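Local coordinates for protein adenylosuccinate lyase (Francisella tularensis subsp. tularensis SCHU S4, PDB 4EEI) that probably cleaves adenylosuccinate to AMP and fumarate, and releases fumarate from a second, related intermediate of purine biosynthesis, at residues Leu357-Ala362 against Ile402-Pro407. Numbering follows the deposited sequence.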
ATOM      1  N   LEU B 357      17.696 -34.142  27.057  1.00 43.20           N
ATOM      2  CA  LEU B 357      17.786 -33.186  28.156  1.00 47.91           C
ATOM      3  C   LEU B 357      16.465 -33.152  28.913  1.00 46.42           C
ATOM      4  O   LEU B 357      16.436 -33.282  30.138  1.00 45.79           O
ATOM      5  CB  LEU B 357      18.149 -31.786  27.652  1.00 48.75           C
ATOM      6  CG  LEU B 357      18.247 -30.719  28.747  1.00 52.55           C
ATOM      7  CD1 LEU B 357      19.115 -31.205  29.892  1.00 56.04           C
ATOM      8  CD2 LEU B 357      18.794 -29.419  28.201  1.00 55.60           C
ATOM      9  N   HIS B 358      15.376 -32.987  28.165  1.00 41.69           N
ATOM     10  CA  HIS B 358      14.038 -33.003  28.738  1.00 41.40           C
ATOM     11  C   HIS B 358      13.740 -34.329  29.422  1.00 42.78           C
ATOM     12  O   HIS B 358      13.129 -34.360  30.490  1.00 44.11           O
ATOM     13  CB  HIS B 358      12.989 -32.739  27.661  1.00 39.02           C
ATOM     14  CG  HIS B 358      12.844 -31.295  27.298  1.00 44.69           C
ATOM     15  ND1 HIS B 358      13.636 -30.683  26.349  1.00 45.31           N
ATOM     16  CD2 HIS B 358      11.989 -30.345  27.745  1.00 42.79           C
ATOM     17  CE1 HIS B 358      13.273 -29.417  26.228  1.00 44.26           C
ATOM     18  NE2 HIS B 358      12.274 -29.186  27.061  1.00 41.38           N
ATOM     19  N   PHE B 359      14.162 -35.428  28.809  1.00 42.79           N
ATOM     20  CA  PHE B 359      13.923 -36.723  29.423  1.00 45.25           C
ATOM     21  C   PHE B 359      14.563 -36.819  30.808  1.00 48.94           C
ATOM     22  O   PHE B 359      13.933 -37.284  31.763  1.00 48.70           O
ATOM     23  CB  PHE B 359      14.408 -37.871  28.537  1.00 45.43           C
ATOM     24  CG  PHE B 359      13.843 -39.198  28.941  1.00 48.42           C
ATOM     25  CD1 PHE B 359      12.647 -39.645  28.396  1.00 48.41           C
ATOM     26  CD2 PHE B 359      14.468 -39.972  29.905  1.00 52.44           C
ATOM     27  CE1 PHE B 359      12.102 -40.855  28.784  1.00 51.97           C
ATOM     28  CE2 PHE B 359      13.929 -41.185  30.302  1.00 53.63           C
ATOM     29  CZ  PHE B 359      12.744 -41.627  29.739  1.00 52.65           C
ATOM     30  N   LEU B 360      15.813 -36.379  30.923  1.00 48.02           N
ATOM     31  CA  LEU B 360      16.521 -36.485  32.197  1.00 50.80           C
ATOM     32  C   LEU B 360      15.931 -35.528  33.226  1.00 54.11           C
ATOM     33  O   LEU B 360      15.771 -35.878  34.398  1.00 53.49           O
ATOM     34  CB  LEU B 360      18.016 -36.216  32.017  1.00 53.35           C
ATOM     35  CG  LEU B 360      18.797 -37.224  31.170  1.00 52.38           C
ATOM     36  CD1 LEU B 360      20.268 -36.850  31.112  1.00 54.12           C
ATOM     37  CD2 LEU B 360      18.631 -38.622  31.727  1.00 54.29           C
ATOM     38  N   VAL B 361      15.608 -34.319  32.776  1.00 49.67           N
ATOM     39  CA  VAL B 361      14.987 -33.322  33.641  1.00 50.32           C
ATOM     40  C   VAL B 361      13.687 -33.873  34.222  1.00 50.69           C
ATOM     41  O   VAL B 361      13.461 -33.814  35.429  1.00 52.84           O
ATOM     42  CB  VAL B 361      14.711 -32.012  32.871  1.00 48.48           C
ATOM     43  CG1 VAL B 361      13.786 -31.097  33.667  1.00 49.23           C
ATOM     44  CG2 VAL B 361      16.018 -31.297  32.553  1.00 49.05           C
ATOM     45  N   ALA B 362      12.848 -34.437  33.355  1.00 48.91           N
ATOM     46  CA  ALA B 362      11.539 -34.947  33.766  1.00 49.48           C
ATOM     47  C   ALA B 362      11.593 -36.238  34.589  1.00 57.90           C
ATOM     48  O   ALA B 362      10.637 -36.560  35.298  1.00 58.56           O
ATOM     49  CB  ALA B 362      10.656 -35.139  32.564  1.00 47.24           C
ATOM     50  N   ILE B 402      20.682 -44.653  38.849  1.00 82.54           N
ATOM     51  CA  ILE B 402      19.299 -44.339  38.496  1.00 80.96           C
ATOM     52  C   ILE B 402      18.715 -45.310  37.461  1.00 81.72           C
ATOM     53  O   ILE B 402      19.361 -45.643  36.464  1.00 79.91           O
ATOM     54  CB  ILE B 402      19.170 -42.868  38.008  1.00 74.82           C
ATOM     55  CG1 ILE B 402      19.493 -41.906  39.151  1.00 74.88           C
ATOM     56  CG2 ILE B 402      17.777 -42.585  37.453  1.00 71.47           C
ATOM     57  CD1 ILE B 402      19.340 -40.443  38.788  1.00 71.77           C
ATOM     58  N   ILE B 403      17.487 -45.761  37.712  1.00 84.89           N
ATOM     59  CA  ILE B 403      16.836 -46.751  36.859  1.00 85.97           C
ATOM     60  C   ILE B 403      15.835 -46.094  35.912  1.00 81.11           C
ATOM     61  O   ILE B 403      14.851 -45.494  36.348  1.00 81.05           O
ATOM     62  CB  ILE B 403      16.157 -47.864  37.692  1.00 89.49           C
ATOM     63  CG1 ILE B 403      17.190 -48.896  38.148  1.00 93.83           C
ATOM     64  CG2 ILE B 403      15.067 -48.562  36.891  1.00 88.67           C
ATOM     65  CD1 ILE B 403      18.159 -48.402  39.208  1.00 95.99           C
ATOM     66  N   LEU B 404      16.099 -46.213  34.613  1.00 79.20           N
ATOM     67  CA  LEU B 404      15.297 -45.537  33.598  1.00 75.88           C
ATOM     68  C   LEU B 404      14.938 -46.457  32.435  1.00 75.44           C
ATOM     69  O   LEU B 404      15.721 -47.327  32.060  1.00 76.07           O
ATOM     70  CB  LEU B 404      16.059 -44.331  33.050  1.00 72.73           C
ATOM     71  CG  LEU B 404      16.339 -43.169  33.998  1.00 70.75           C
ATOM     72  CD1 LEU B 404      17.289 -42.192  33.345  1.00 67.74           C
ATOM     73  CD2 LEU B 404      15.048 -42.480  34.378  1.00 69.59           C
ATOM     74  N   ASP B 405      13.754 -46.262  31.868  1.00 74.80           N
ATOM     75  CA  ASP B 405      13.421 -46.905  30.604  1.00 75.80           C
ATOM     76  C   ASP B 405      13.445 -45.862  29.487  1.00 66.29           C
ATOM     77  O   ASP B 405      12.409 -45.312  29.114  1.00 65.20           O
ATOM     78  CB  ASP B 405      12.060 -47.598  30.668  1.00 82.41           C
ATOM     79  CG  ASP B 405      11.798 -48.470  29.453  1.00 87.25           C
ATOM     80  OD1 ASP B 405      12.775 -48.819  28.758  1.00 88.33           O
ATOM     81  OD2 ASP B 405      10.623 -48.806  29.197  1.00 90.30           O
ATOM     82  N   ILE B 406      14.641 -45.594  28.968  1.00 61.88           N
ATOM     83  CA  ILE B 406      14.826 -44.617  27.899  1.00 60.33           C
ATOM     84  C   ILE B 406      14.446 -45.222  26.551  1.00 60.98           C
ATOM     85  O   ILE B 406      15.040 -46.206  26.118  1.00 63.06           O
ATOM     86  CB  ILE B 406      16.289 -44.121  27.847  1.00 60.43           C
ATOM     87  CG1 ILE B 406      16.721 -43.579  29.212  1.00 61.41           C
ATOM     88  CG2 ILE B 406      16.458 -43.058  26.772  1.00 57.91           C
ATOM     89  CD1 ILE B 406      18.071 -42.879  29.213  1.00 60.43           C
ATOM     90  N   PRO B 407      13.453 -44.632  25.872  1.00 60.04           N
ATOM     91  CA  PRO B 407      13.031 -45.237  24.604  1.00 60.26           C
ATOM     92  C   PRO B 407      14.121 -45.108  23.545  1.00 56.39           C
ATOM     93  O   PRO B 407      14.864 -44.126  23.539  1.00 56.00           O
ATOM     94  CB  PRO B 407      11.811 -44.405  24.214  1.00 60.25           C
ATOM     95  CG  PRO B 407      12.091 -43.054  24.796  1.00 58.99           C
ATOM     96  CD  PRO B 407      12.826 -43.317  26.098  1.00 59.82           C
TER
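Phe359 is the bump of this contact, and a bend of the loop formed by Leu404, Asp405, Ile406 and Pro407 supplies the hollow. With CG anti to the backbone N (chi1 -164°), the ring reaches out from helix 352-363 and enters the bend with its far end foremost. CE1 of Phe359 lies 3.7 Å from CD of Pro407, and CE2 of Phe359, on the other flank of the ring, 3.8 Å from CG1 of Ile406; both partners stand on the same side of the ring plane. CZ of Phe359, the leading atom, comes to 3.8 Å from the backbone O of Asp405. CD2 of Leu404 completes the hollow more loosely, 4.4 Å from CE2 of Phe359. The next residue on the helix, Leu360, meets the other branch of Leu404: CD2 of Leu360 touches CD1 of Leu404 at 4.1 Å, the two side chains crossing at about a right angle. Both leucines also lean on Met396 of helix 388-400, which hydrogen-bonds the loop backbone through Gln393 OE1 with Ile406 N and Lys390 NZ with Ile406 O. The result is one aromatic ring fitted against the irregular connection between helices 388-400 and 411-418, in the C-terminal helical region of this fumarase/aspartase-superfamily lyase, away from the AMP pocket.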